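Local coordinates for hypothetical protein BVU_2266 (Bacteroides vulgatus, PDB 3TZG), which is of unknown function but folds as a porin-like beta barrel with a short internal helix, at residues Y9-T14 with D245-P250; N170-V175 with T198-D203; G46-I51 with N65-I70; K72-E77 with L191-N196; Y91-Q96 with S110-T115. All coordinates share one frame; numbering follows the deposited sequence.

Contact 1: residues Y9-T14 with D245-P250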
# COMPACT_ATOMS: atom_id res chain seq x y z
N TYR A 9 -1.47 2.88 -19.18
CA TYR A 9 -2.21 1.93 -18.34
C TYR A 9 -1.48 0.60 -18.11
O TYR A 9 -0.98 -0.02 -19.03
CB TYR A 9 -3.59 1.66 -18.95
CG TYR A 9 -4.60 2.74 -18.62
CD1 TYR A 9 -4.39 4.06 -19.01
CD2 TYR A 9 -5.79 2.43 -17.96
CE1 TYR A 9 -5.31 5.06 -18.69
CE2 TYR A 9 -6.72 3.42 -17.66
CZ TYR A 9 -6.48 4.74 -18.03
OH TYR A 9 -7.39 5.73 -17.74
N VAL A 10 -1.45 0.18 -16.85
CA VAL A 10 -0.83 -1.08 -16.43
C VAL A 10 -1.84 -2.17 -16.70
O VAL A 10 -2.95 -2.14 -16.15
CB VAL A 10 -0.34 -1.07 -14.94
CG1 VAL A 10 0.34 -2.38 -14.56
CG2 VAL A 10 0.58 0.11 -14.67
N THR A 11 -1.46 -3.15 -17.52
CA THR A 11 -2.36 -4.23 -17.92
C THR A 11 -2.01 -5.57 -17.25
O THR A 11 -2.85 -6.47 -17.23
CB THR A 11 -2.31 -4.39 -19.44
OG1 THR A 11 -0.98 -4.74 -19.85
CG2 THR A 11 -2.77 -3.13 -20.17
N LYS A 12 -0.78 -5.72 -16.74
CA LYS A 12 -0.33 -6.97 -16.13
C LYS A 12 0.73 -6.66 -15.09
O LYS A 12 1.66 -5.91 -15.38
CB LYS A 12 0.21 -7.92 -17.24
CG LYS A 12 0.65 -9.30 -16.80
CD LYS A 12 0.67 -10.26 -17.97
CE LYS A 12 2.03 -10.83 -18.28
NZ LYS A 12 1.95 -11.86 -19.36
N VAL A 13 0.56 -7.23 -13.89
CA VAL A 13 1.47 -7.13 -12.74
C VAL A 13 1.91 -8.56 -12.41
O VAL A 13 1.13 -9.49 -12.55
CB VAL A 13 0.81 -6.39 -11.54
CG1 VAL A 13 1.72 -6.38 -10.32
CG2 VAL A 13 0.44 -4.97 -11.92
N THR A 14 3.19 -8.74 -12.08
CA THR A 14 3.75 -10.07 -11.82
C THR A 14 4.61 -10.02 -10.57
O THR A 14 5.70 -9.46 -10.58
CB THR A 14 4.56 -10.56 -13.05
OG1 THR A 14 3.79 -10.40 -14.25
CG2 THR A 14 5.03 -11.98 -12.92
N ASP A 245 7.16 -7.12 -11.63
CA ASP A 245 7.29 -6.87 -13.06
C ASP A 245 5.96 -6.32 -13.58
O ASP A 245 4.91 -6.81 -13.16
CB ASP A 245 7.73 -8.15 -13.81
CG ASP A 245 9.20 -8.52 -13.64
OD1 ASP A 245 10.06 -7.62 -13.71
OD2 ASP A 245 9.50 -9.73 -13.58
N LEU A 246 5.99 -5.26 -14.40
CA LEU A 246 4.76 -4.63 -14.89
C LEU A 246 4.73 -4.51 -16.40
O LEU A 246 5.77 -4.25 -17.05
CB LEU A 246 4.57 -3.22 -14.28
CG LEU A 246 4.51 -3.11 -12.76
CD1 LEU A 246 5.85 -2.69 -12.21
CD2 LEU A 246 3.52 -2.08 -12.37
N SER A 247 3.53 -4.68 -16.98
CA SER A 247 3.32 -4.58 -18.43
C SER A 247 2.29 -3.51 -18.72
O SER A 247 1.35 -3.32 -17.94
CB SER A 247 2.88 -5.92 -19.00
OG SER A 247 2.62 -5.83 -20.39
N TYR A 248 2.47 -2.81 -19.84
CA TYR A 248 1.59 -1.73 -20.28
C TYR A 248 0.97 -2.06 -21.66
O TYR A 248 0.29 -1.21 -22.24
CB TYR A 248 2.37 -0.41 -20.33
CG TYR A 248 2.96 -0.00 -19.00
CD1 TYR A 248 4.18 -0.53 -18.56
CD2 TYR A 248 2.32 0.92 -18.17
CE1 TYR A 248 4.70 -0.20 -17.31
CE2 TYR A 248 2.85 1.29 -16.94
CZ TYR A 248 4.04 0.73 -16.52
OH TYR A 248 4.59 1.11 -15.33
N ASN A 249 1.17 -3.31 -22.13
CA ASN A 249 0.68 -3.81 -23.43
C ASN A 249 -0.79 -4.21 -23.36
O ASN A 249 -1.15 -4.97 -22.46
CB ASN A 249 1.51 -5.02 -23.91
CG ASN A 249 1.05 -5.62 -25.23
OD1 ASN A 249 0.41 -6.67 -25.28
ND2 ASN A 249 1.31 -4.93 -26.34
N PRO A 250 -1.64 -3.78 -24.33
CA PRO A 250 -3.04 -4.24 -24.34
C PRO A 250 -3.13 -5.72 -24.79
O PRO A 250 -3.12 -6.03 -25.98
CB PRO A 250 -3.74 -3.27 -25.32
CG PRO A 250 -2.69 -2.26 -25.72
CD PRO A 250 -1.36 -2.89 -25.47
O HOH W 1 -1.86 0.91 -21.98

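Contact 2: residues N170-V175 with T198-D203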
# COMPACT_ATOMS: atom_id res chain seq x y z
N ASN A 170 -0.68 4.38 -8.88
CA ASN A 170 0.30 5.01 -8.02
C ASN A 170 1.26 3.91 -7.62
O ASN A 170 1.04 3.21 -6.62
CB ASN A 170 -0.34 5.73 -6.83
CG ASN A 170 0.66 6.41 -5.93
OD1 ASN A 170 1.80 6.69 -6.31
ND2 ASN A 170 0.24 6.72 -4.72
N LEU A 171 2.32 3.75 -8.43
CA LEU A 171 3.30 2.67 -8.31
C LEU A 171 4.14 2.73 -7.00
O LEU A 171 4.73 1.70 -6.67
CB LEU A 171 4.23 2.63 -9.54
CG LEU A 171 3.44 2.33 -10.84
CD1 LEU A 171 4.33 2.29 -12.03
CD2 LEU A 171 2.61 1.04 -10.73
N GLN A 172 4.08 3.85 -6.21
CA GLN A 172 4.73 3.99 -4.89
C GLN A 172 4.19 2.95 -3.93
O GLN A 172 4.88 2.57 -2.98
CB GLN A 172 4.50 5.37 -4.27
CG GLN A 172 4.94 6.54 -5.12
CD GLN A 172 4.34 7.85 -4.65
OE1 GLN A 172 3.80 7.96 -3.52
NE2 GLN A 172 4.42 8.86 -5.52
N ALA A 173 2.93 2.50 -4.18
CA ALA A 173 2.26 1.49 -3.37
C ALA A 173 3.05 0.19 -3.34
O ALA A 173 2.89 -0.60 -2.41
CB ALA A 173 0.86 1.23 -3.91
N TYR A 174 3.90 -0.05 -4.35
CA TYR A 174 4.68 -1.27 -4.40
C TYR A 174 5.95 -1.16 -3.55
O TYR A 174 6.58 -2.19 -3.33
CB TYR A 174 5.03 -1.64 -5.85
CG TYR A 174 3.85 -2.17 -6.63
CD1 TYR A 174 3.32 -3.44 -6.37
CD2 TYR A 174 3.22 -1.40 -7.60
CE1 TYR A 174 2.19 -3.91 -7.04
CE2 TYR A 174 2.09 -1.86 -8.28
CZ TYR A 174 1.58 -3.11 -7.99
OH TYR A 174 0.48 -3.62 -8.67
N VAL A 175 6.29 0.06 -3.01
CA VAL A 175 7.51 0.24 -2.19
C VAL A 175 7.25 0.94 -0.82
O VAL A 175 8.09 0.82 0.08
CB VAL A 175 8.61 1.02 -2.93
CG1 VAL A 175 9.09 0.27 -4.16
CG2 VAL A 175 8.18 2.44 -3.29
N THR A 198 3.85 10.84 -9.15
CA THR A 198 4.91 10.82 -10.14
C THR A 198 6.28 10.36 -9.61
O THR A 198 7.05 9.78 -10.37
CB THR A 198 4.99 12.27 -10.64
OG1 THR A 198 4.14 12.35 -11.77
CG2 THR A 198 6.39 12.75 -11.01
N ALA A 199 6.65 10.71 -8.37
CA ALA A 199 7.99 10.41 -7.84
C ALA A 199 8.11 8.98 -7.31
O ALA A 199 7.13 8.45 -6.80
CB ALA A 199 8.32 11.38 -6.72
N LEU A 200 9.33 8.39 -7.38
CA LEU A 200 9.65 7.07 -6.82
C LEU A 200 10.89 7.17 -5.93
O LEU A 200 11.89 7.76 -6.37
CB LEU A 200 9.87 6.01 -7.91
CG LEU A 200 8.63 5.51 -8.65
CD1 LEU A 200 9.01 4.65 -9.86
CD2 LEU A 200 7.68 4.83 -7.70
N PRO A 201 10.88 6.63 -4.68
CA PRO A 201 12.07 6.74 -3.84
C PRO A 201 13.20 5.84 -4.33
O PRO A 201 12.95 4.69 -4.73
CB PRO A 201 11.56 6.31 -2.46
CG PRO A 201 10.47 5.34 -2.76
CD PRO A 201 9.80 5.88 -3.99
N ASN A 202 14.44 6.34 -4.33
CA ASN A 202 15.59 5.54 -4.74
C ASN A 202 16.14 4.74 -3.55
O ASN A 202 16.67 3.65 -3.75
CB ASN A 202 16.68 6.39 -5.36
CG ASN A 202 17.05 7.64 -4.63
OD1 ASN A 202 16.46 8.70 -4.82
ND2 ASN A 202 18.12 7.57 -3.91
N ASP A 203 15.97 5.25 -2.33
CA ASP A 203 16.45 4.59 -1.10
C ASP A 203 15.44 4.75 0.05
O ASP A 203 14.70 5.73 0.10
CB ASP A 203 17.83 5.13 -0.70
CG ASP A 203 18.91 4.73 -1.72
OD1 ASP A 203 19.32 3.54 -1.71
OD2 ASP A 203 19.29 5.59 -2.55

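Contact 3: residues G46-I51 with N65-I70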
# COMPACT_ATOMS: atom_id res chain seq x y z
N GLY A 46 -22.25 4.37 -5.93
CA GLY A 46 -22.49 5.68 -5.31
C GLY A 46 -21.21 6.28 -4.78
O GLY A 46 -20.25 6.48 -5.53
N ASP A 47 -21.18 6.50 -3.45
CA ASP A 47 -20.05 7.03 -2.68
C ASP A 47 -19.13 5.90 -2.16
O ASP A 47 -18.22 6.19 -1.37
CB ASP A 47 -20.56 7.88 -1.51
CG ASP A 47 -21.06 9.25 -1.93
OD1 ASP A 47 -20.22 10.06 -2.41
OD2 ASP A 47 -22.26 9.54 -1.73
N GLN A 48 -19.32 4.65 -2.62
CA GLN A 48 -18.51 3.52 -2.17
C GLN A 48 -17.71 2.84 -3.28
O GLN A 48 -18.11 2.83 -4.45
CB GLN A 48 -19.39 2.44 -1.53
CG GLN A 48 -20.14 2.89 -0.28
CD GLN A 48 -20.88 1.76 0.37
OE1 GLN A 48 -21.05 0.67 -0.20
NE2 GLN A 48 -21.37 2.00 1.57
N ILE A 49 -16.57 2.25 -2.87
CA ILE A 49 -15.66 1.44 -3.66
C ILE A 49 -15.49 0.15 -2.89
O ILE A 49 -15.15 0.21 -1.71
CB ILE A 49 -14.31 2.13 -4.00
CG1 ILE A 49 -14.52 3.51 -4.67
CG2 ILE A 49 -13.41 1.21 -4.86
CD1 ILE A 49 -13.29 4.31 -4.85
N THR A 50 -15.81 -0.99 -3.50
CA THR A 50 -15.68 -2.28 -2.82
C THR A 50 -14.73 -3.11 -3.59
O THR A 50 -14.92 -3.30 -4.80
CB THR A 50 -17.05 -2.98 -2.64
OG1 THR A 50 -17.93 -2.13 -1.90
CG2 THR A 50 -16.93 -4.33 -1.92
N ILE A 51 -13.69 -3.61 -2.90
CA ILE A 51 -12.67 -4.48 -3.49
C ILE A 51 -12.88 -5.91 -2.92
O ILE A 51 -12.89 -6.07 -1.71
CB ILE A 51 -11.26 -3.90 -3.22
CG1 ILE A 51 -11.07 -2.59 -4.05
CG2 ILE A 51 -10.19 -4.93 -3.57
CD1 ILE A 51 -9.90 -1.67 -3.68
N ASN A 65 -12.17 -8.79 1.77
CA ASN A 65 -12.83 -7.64 1.12
C ASN A 65 -12.58 -6.35 1.91
O ASN A 65 -12.27 -6.39 3.09
CB ASN A 65 -14.36 -7.83 0.96
CG ASN A 65 -15.15 -7.86 2.24
OD1 ASN A 65 -15.50 -6.80 2.82
ND2 ASN A 65 -15.52 -9.06 2.67
N VAL A 66 -12.80 -5.20 1.25
CA VAL A 66 -12.70 -3.87 1.83
C VAL A 66 -13.74 -2.96 1.13
O VAL A 66 -13.89 -3.02 -0.09
CB VAL A 66 -11.26 -3.27 1.81
CG1 VAL A 66 -10.64 -3.25 0.41
CG2 VAL A 66 -11.22 -1.87 2.44
N THR A 67 -14.46 -2.15 1.90
CA THR A 67 -15.39 -1.18 1.35
C THR A 67 -14.89 0.17 1.83
O THR A 67 -14.65 0.35 3.02
CB THR A 67 -16.85 -1.50 1.72
OG1 THR A 67 -17.15 -2.84 1.33
CG2 THR A 67 -17.85 -0.52 1.08
N PHE A 68 -14.63 1.09 0.89
CA PHE A 68 -14.18 2.46 1.17
C PHE A 68 -15.32 3.42 1.04
O PHE A 68 -16.08 3.34 0.06
CB PHE A 68 -13.05 2.90 0.24
CG PHE A 68 -11.76 2.15 0.34
CD1 PHE A 68 -10.76 2.59 1.20
CD2 PHE A 68 -11.50 1.06 -0.48
CE1 PHE A 68 -9.54 1.92 1.28
CE2 PHE A 68 -10.27 0.40 -0.41
CZ PHE A 68 -9.31 0.82 0.48
N GLN A 69 -15.43 4.35 1.98
CA GLN A 69 -16.44 5.41 1.94
C GLN A 69 -15.76 6.66 1.43
O GLN A 69 -14.79 7.13 2.04
CB GLN A 69 -17.10 5.61 3.31
CG GLN A 69 -18.51 6.16 3.24
CD GLN A 69 -19.47 5.14 2.66
OE1 GLN A 69 -19.36 3.92 2.89
NE2 GLN A 69 -20.45 5.65 1.91
N ILE A 70 -16.23 7.15 0.27
CA ILE A 70 -15.68 8.31 -0.44
C ILE A 70 -16.53 9.53 -0.12
O ILE A 70 -17.76 9.49 -0.21
CB ILE A 70 -15.60 8.04 -1.99
CG1 ILE A 70 -14.98 6.66 -2.34
CG2 ILE A 70 -14.94 9.19 -2.74
CD1 ILE A 70 -13.58 6.32 -1.75

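Contact 4: residues K72-E77 with L191-N196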
# COMPACT_ATOMS: atom_id res chain seq x y z
N LYS A 72 -16.22 13.94 -0.55
CA LYS A 72 -15.57 15.15 -1.09
C LYS A 72 -14.26 14.77 -1.82
O LYS A 72 -13.21 15.40 -1.60
CB LYS A 72 -15.30 16.21 0.01
CG LYS A 72 -16.48 16.61 0.90
CD LYS A 72 -17.26 17.80 0.40
CE LYS A 72 -17.93 18.60 1.51
NZ LYS A 72 -18.98 17.83 2.24
N GLY A 73 -14.34 13.72 -2.64
CA GLY A 73 -13.25 13.25 -3.48
C GLY A 73 -12.13 12.45 -2.84
O GLY A 73 -11.11 12.23 -3.50
N LYS A 74 -12.30 12.01 -1.58
CA LYS A 74 -11.28 11.21 -0.86
C LYS A 74 -11.88 10.14 0.01
O LYS A 74 -12.96 10.35 0.59
CB LYS A 74 -10.43 12.10 0.07
CG LYS A 74 -9.71 13.28 -0.55
CD LYS A 74 -9.06 14.07 0.55
CE LYS A 74 -8.26 15.22 0.03
NZ LYS A 74 -7.65 15.98 1.15
N ALA A 75 -11.17 9.01 0.19
CA ALA A 75 -11.64 8.01 1.16
C ALA A 75 -11.61 8.64 2.56
O ALA A 75 -10.63 9.30 2.94
CB ALA A 75 -10.79 6.75 1.11
N ARG A 76 -12.74 8.53 3.28
CA ARG A 76 -12.86 9.12 4.60
C ARG A 76 -12.76 8.06 5.70
O ARG A 76 -12.33 8.37 6.82
CB ARG A 76 -14.18 9.89 4.70
CG ARG A 76 -14.27 11.03 3.69
CD ARG A 76 -13.18 12.06 3.89
NE ARG A 76 -13.16 13.03 2.81
CZ ARG A 76 -12.38 14.11 2.79
NH1 ARG A 76 -11.55 14.35 3.80
NH2 ARG A 76 -12.43 14.96 1.78
N GLU A 77 -13.13 6.81 5.36
CA GLU A 77 -13.16 5.65 6.26
C GLU A 77 -13.34 4.37 5.47
O GLU A 77 -13.83 4.42 4.34
CB GLU A 77 -14.30 5.82 7.28
CG GLU A 77 -15.62 6.07 6.59
CD GLU A 77 -16.78 6.38 7.49
OE1 GLU A 77 -17.35 5.42 8.06
OE2 GLU A 77 -17.22 7.56 7.50
N LEU A 191 -6.77 6.86 -3.50
CA LEU A 191 -8.03 7.22 -2.85
C LEU A 191 -7.83 8.41 -1.89
O LEU A 191 -8.81 9.06 -1.50
CB LEU A 191 -8.66 6.02 -2.13
CG LEU A 191 -8.89 4.74 -2.93
CD1 LEU A 191 -9.67 3.72 -2.11
CD2 LEU A 191 -9.63 4.99 -4.24
N GLY A 192 -6.56 8.71 -1.56
CA GLY A 192 -6.22 9.85 -0.72
C GLY A 192 -6.10 11.13 -1.54
O GLY A 192 -5.91 12.22 -0.97
N GLN A 193 -6.19 11.01 -2.90
CA GLN A 193 -6.13 12.09 -3.89
C GLN A 193 -4.82 12.91 -3.65
O GLN A 193 -4.84 14.13 -3.53
CB GLN A 193 -7.40 12.93 -3.80
CG GLN A 193 -7.81 13.69 -5.02
CD GLN A 193 -9.08 14.49 -4.73
OE1 GLN A 193 -9.21 15.20 -3.71
NE2 GLN A 193 -10.06 14.38 -5.62
N LEU A 194 -3.69 12.19 -3.60
CA LEU A 194 -2.34 12.69 -3.41
C LEU A 194 -1.90 13.65 -4.52
O LEU A 194 -2.09 13.38 -5.71
CB LEU A 194 -1.37 11.51 -3.33
CG LEU A 194 -1.17 10.78 -2.01
CD1 LEU A 194 -2.47 10.38 -1.33
CD2 LEU A 194 -0.27 9.58 -2.22
N ARG A 195 -1.28 14.76 -4.10
CA ARG A 195 -0.75 15.85 -4.91
C ARG A 195 0.34 15.34 -5.91
O ARG A 195 0.36 15.81 -7.05
CB ARG A 195 -0.20 16.93 -3.95
CG ARG A 195 0.38 18.19 -4.58
CD ARG A 195 0.66 19.29 -3.55
NE ARG A 195 -0.40 20.30 -3.48
CZ ARG A 195 -1.38 20.29 -2.58
NH1 ARG A 195 -1.44 19.35 -1.65
NH2 ARG A 195 -2.31 21.24 -2.59
N ASN A 196 1.21 14.37 -5.51
CA ASN A 196 2.29 13.86 -6.37
C ASN A 196 2.23 12.35 -6.51
O ASN A 196 2.63 11.61 -5.64
CB ASN A 196 3.66 14.29 -5.81
CG ASN A 196 4.87 13.98 -6.66
OD1 ASN A 196 5.00 12.94 -7.31
ND2 ASN A 196 5.85 14.85 -6.59

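Contact 5: residues Y91-Q96 with S110-T115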
# COMPACT_ATOMS: atom_id res chain seq x y z
N TYR A 91 -6.42 -15.09 13.11
CA TYR A 91 -7.84 -14.87 13.42
C TYR A 91 -8.59 -14.17 12.28
O TYR A 91 -8.03 -13.29 11.63
CB TYR A 91 -7.99 -14.01 14.68
CG TYR A 91 -7.39 -14.64 15.92
CD1 TYR A 91 -8.10 -15.60 16.64
CD2 TYR A 91 -6.12 -14.30 16.35
CE1 TYR A 91 -7.53 -16.23 17.75
CE2 TYR A 91 -5.54 -14.92 17.47
CZ TYR A 91 -6.26 -15.88 18.16
OH TYR A 91 -5.69 -16.49 19.26
N GLU A 92 -9.87 -14.55 12.08
CA GLU A 92 -10.74 -13.88 11.12
C GLU A 92 -11.18 -12.60 11.80
O GLU A 92 -11.94 -12.64 12.77
CB GLU A 92 -11.92 -14.76 10.68
CG GLU A 92 -12.80 -14.08 9.65
CD GLU A 92 -14.10 -14.76 9.32
OE1 GLU A 92 -14.45 -15.76 9.99
OE2 GLU A 92 -14.79 -14.27 8.41
N ALA A 93 -10.59 -11.50 11.36
CA ALA A 93 -10.76 -10.21 11.97
C ALA A 93 -11.58 -9.23 11.13
O ALA A 93 -11.74 -9.41 9.93
CB ALA A 93 -9.38 -9.60 12.23
N ASP A 94 -12.13 -8.22 11.81
CA ASP A 94 -12.83 -7.08 11.23
C ASP A 94 -11.98 -5.85 11.49
O ASP A 94 -11.59 -5.59 12.63
CB ASP A 94 -14.26 -6.93 11.74
CG ASP A 94 -15.26 -7.39 10.68
OD1 ASP A 94 -15.27 -6.79 9.56
OD2 ASP A 94 -16.01 -8.35 10.95
N LYS A 95 -11.63 -5.14 10.39
CA LYS A 95 -10.80 -3.95 10.42
C LYS A 95 -11.64 -2.70 10.15
O LYS A 95 -12.33 -2.62 9.14
CB LYS A 95 -9.66 -4.06 9.41
CG LYS A 95 -8.63 -2.95 9.51
CD LYS A 95 -7.65 -3.06 8.36
CE LYS A 95 -6.59 -2.01 8.36
NZ LYS A 95 -5.58 -2.25 7.31
N GLN A 96 -11.57 -1.74 11.07
CA GLN A 96 -12.23 -0.45 10.96
C GLN A 96 -11.19 0.66 10.84
O GLN A 96 -10.38 0.86 11.76
CB GLN A 96 -13.16 -0.20 12.14
CG GLN A 96 -14.47 -0.87 12.01
CD GLN A 96 -15.34 -0.72 13.23
OE1 GLN A 96 -14.91 -0.24 14.29
NE2 GLN A 96 -16.57 -1.14 13.12
N SER A 110 -6.40 2.39 12.36
CA SER A 110 -7.13 1.13 12.21
C SER A 110 -7.30 0.38 13.50
O SER A 110 -6.40 0.34 14.34
CB SER A 110 -6.41 0.21 11.23
OG SER A 110 -6.34 0.78 9.93
N ASP A 111 -8.47 -0.24 13.65
CA ASP A 111 -8.79 -1.09 14.79
C ASP A 111 -9.21 -2.43 14.28
O ASP A 111 -10.08 -2.52 13.40
CB ASP A 111 -9.84 -0.48 15.71
CG ASP A 111 -9.22 0.46 16.69
OD1 ASP A 111 -8.58 -0.02 17.64
OD2 ASP A 111 -9.31 1.70 16.47
N TYR A 112 -8.53 -3.46 14.79
CA TYR A 112 -8.76 -4.85 14.48
C TYR A 112 -9.45 -5.56 15.61
O TYR A 112 -8.93 -5.59 16.72
CB TYR A 112 -7.43 -5.54 14.20
CG TYR A 112 -6.75 -5.16 12.91
CD1 TYR A 112 -6.98 -5.87 11.74
CD2 TYR A 112 -5.75 -4.19 12.89
CE1 TYR A 112 -6.29 -5.59 10.57
CE2 TYR A 112 -5.04 -3.91 11.73
CZ TYR A 112 -5.31 -4.61 10.57
OH TYR A 112 -4.62 -4.34 9.41
N ARG A 113 -10.63 -6.14 15.33
CA ARG A 113 -11.43 -6.95 16.25
C ARG A 113 -11.76 -8.31 15.63
O ARG A 113 -11.92 -8.41 14.41
CB ARG A 113 -12.73 -6.23 16.62
CG ARG A 113 -12.64 -5.12 17.66
CD ARG A 113 -13.93 -4.35 17.50
NE ARG A 113 -14.09 -3.12 18.26
CZ ARG A 113 -15.26 -2.50 18.40
NH1 ARG A 113 -16.36 -3.02 17.87
NH2 ARG A 113 -15.35 -1.38 19.09
N ALA A 114 -11.88 -9.36 16.45
CA ALA A 114 -12.26 -10.68 15.97
C ALA A 114 -13.72 -10.64 15.53
O ALA A 114 -14.54 -10.01 16.21
CB ALA A 114 -12.04 -11.71 17.05
N THR A 115 -14.05 -11.26 14.36
CA THR A 115 -15.42 -11.31 13.83
C THR A 115 -16.35 -12.07 14.80
O THR A 115 -17.48 -11.64 15.05
CB THR A 115 -15.45 -11.97 12.44
OG1 THR A 115 -15.05 -13.34 12.56
CG2 THR A 115 -14.58 -11.27 11.42
O HOH W 2 -13.24 -14.51 14.32

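Contact 1: residues Y9-T14 with D245-P250
The carbonyl oxygen of Ser247 is held by two consecutive amides: Thr11 N at 2.8 Å and, more weakly, Lys12 N at 3.4 Å from that Ser247 O. Two residues facing one across an antiparallel pair make a classic beta bulge, here where the first barrel strand, 12-15, meets the last, 239-247, and closes the porin-like barrel. Beyond the bulge the ladder is regular. Ser247 N binds Lys12 O at 2.8 Å, and Asp245 N returns to Thr14 O at 3.0 Å in a nearly straight bond. On the other flank Thr11 takes over: with chi1 62° its OG1 sits between the backbone N and the carbonyl carbon and donates to Asn249 O at 2.6 Å, from well above the carbonyl plane (40° out of it). Side chains sort by face. Val13 and Leu246 turn toward the loop that carries Leu171 and Tyr174, whereas Lys12 with Ser247 and Thr14 with Asp245 occupy the reverse side. Val10 divides its two methyls, CG1 against Leu246 CD2 at 3.9 Å and CG2 obliquely against Tyr248 CE2 at 3.4 Å. The hydroxyl of Tyr248 is hydrogen-bonded to Pro228 O, which helps set the ring's position. At the Tyr9 end one water donates to Tyr248 O at 3.0 Å and accepts a weak bond from Tyr9 N.

Contact 2: residues N170-V175 with T198-D203
Ala199 O stands off one face of the Gln172 carboxamide, the flat group of this contact, obliquely above its plane on the NE2 side. NE2 of Gln172 gives Ala199 O a weak, bent bond of 3.0 Å (N-H...O angle 127°), while its CG lies 3.4 Å from the same Ala199 O, so the carbonyl rests alongside the stem of the side chain as well. The chain extends beyond CG (chi2 164°), which carries the amide out to this carbonyl; NE2 is also bonded to Asn196 O. The CG2 methyl of Val175 points at the CG corner of the puckered Pro201 ring, 3.7 Å away. Between these two points Leu200 sends CD2 against the start of the turn, 4.1 Å from Gln172 CG and 4.5 Å from Leu171 CB. The turn at 171-174 is a short 3-10 segment, closed by Tyr174 N to Leu171 O and Val175 N to Gln172 O. It belongs to the segment inside the porin-like barrel and lies between the start of wall strand 199-208 and helix 181-188, with Ala173 on Phe184, Phe187 and Leu188, while Leu171 and Val175 reach Pro228, Ile231 and Val233 of strand 227-235.

Contact 3: residues G46-I51 with N65-I70
Strands 48-51 and 63-71 form a beta hairpin, and within it Ile49 and Phe68 make a hydrogen-bonded antiparallel pair: Phe68 N reaches Ile49 O at 2.8 Å, and Ile49 N answers to Phe68 O at 3.2 Å. Ile51 and Val66 repeat the exchange, with Ile51 N 2.9 Å from Val66 O. Just before strand 48-51 begins, Asp47 O already accepts the amide of Ile70. On the apolar face the isoleucines do most of the touching. CD1 of Ile51 comes to the edge of the Phe68 ring, 3.9 Å from CE2, while Val66 CG2 covers one face of the same ring toward its rim. Farther along, Ile49 CD1 meets Ile70 CD1 at 3.7 Å. This face looks into the barrel: Ile51 and Phe68 lie on Phe185 and Tyr186 of helix 181-188. The reverse face is polar and held more lightly. Gln48 and Gln69 cross with their amide planes 79° apart, NE2 of Gln48 making a weak bond of 3.1 Å to OE1 of Gln69; the bend at chi2 of Gln69 (69°) brings that amide back over its neighbour. Beside them the hydroxyls of Thr50 and Thr67 share a weak bond, OG1 to OG1 at 3.4 Å, and the Thr67 CG2 methyl lies next to OE1 of Gln48.

Contact 4: residues K72-E77 with L191-N196
Ala75 and Leu191 make the close, buried part of this contact: Ala75 N donates to Leu191 O at 2.9 Å in a nearly straight bond. The donor is tilted 33° from the carbonyl plane. Ala75 CB and Leu191 CB meet at 3.9 Å. The same Leu191 O also lies 3.3 Å from Lys74 CA, a CA-H...O contact. Tyr186 of helix 181-188 covers both Ala75 and Leu191, so the start of barrel strand 74-85 is tied to the loop that follows this helix. The outer part is looser and solvent-facing. Gln193 runs out extended across Lys74 at about a right angle, its OE1 3.7 Å from Lys74 CG; its NE2 stands 3.2 Å from Gly73 O but at an angle too poor for a hydrogen bond. Lys74, also extended, passes Gly192 O with CE at 3.9 Å. Its CB lies over one face of the Arg76 guanidinium, toward the rim of the group. The chemistry is uneven: one backbone bond and an alanine-leucine touch provide the specific tie between strand and loop, which an Arg195-Asp104 salt bridge holds further, while the glutamine and lysine chains add mainly van der Waals contact, the Lys74 charge being engaged by Tyr101 in a cation-pi pair.

Contact 5: residues Y91-Q96 with S110-T115
Asp94 and Arg113 satisfy each other's backbone: Asp94 N donates to Arg113 O at 2.6 Å, and Arg113 N to Asp94 O at 2.9 Å, both nearly straight. Gln96 and Asp111 form the next such pair, with Gln96 N 2.9 Å from Asp111 O and Asp111 N donating back to Gln96 O. Glu92 O receives Thr115 N at 3.0 Å and a water at 2.8 Å, and that water also bonds Thr115 OG1. These bonds build the hairpin of strands 90-102 and 105-114, part of the barrel wall, antiparallel with 144° between the N-to-C directions of the short segments. On one face Lys95 and Tyr112 lie side by side. With CG anti to the backbone N (chi1 -172°) and the chain fully extended, Lys95 runs along the ring, its CG over one face, 4.0 Å from the centroid, in a CH-pi contact. The polar ends find partners within the barrel: Lys95 NZ makes a salt bridge to Asp182 of helix 181-188, the hydroxyl of Tyr112 bonds Asp179, and Ser110 OG bonds Thr97. On the reverse face Asp94 OD2 forms a salt bridge with Arg81 and also touches Thr115 CG2.

Contacts 1, 3 and 5 are strand pairings in the barrel wall, whereas contacts 2 and 4 join wall strands to the inner segment around helix 181-188. That segment connects them: Leu171 of contact 2 packs on Leu246 and Tyr248 of contact 1, and Leu191 of contact 4 on Ile49 and Phe68 of contact 3. Contacts 2 and 4, whose segments alternate along the chain, also touch where Asn170 ND2 lies 3.8 Å from Leu194 CD2. Contacts 3 and 4 are also sewn together by the backbone, Gln69 O to Arg76 N at 2.8 Å. Contact 5 lies across the molecule from contact 1, their centres about 33 Å apart.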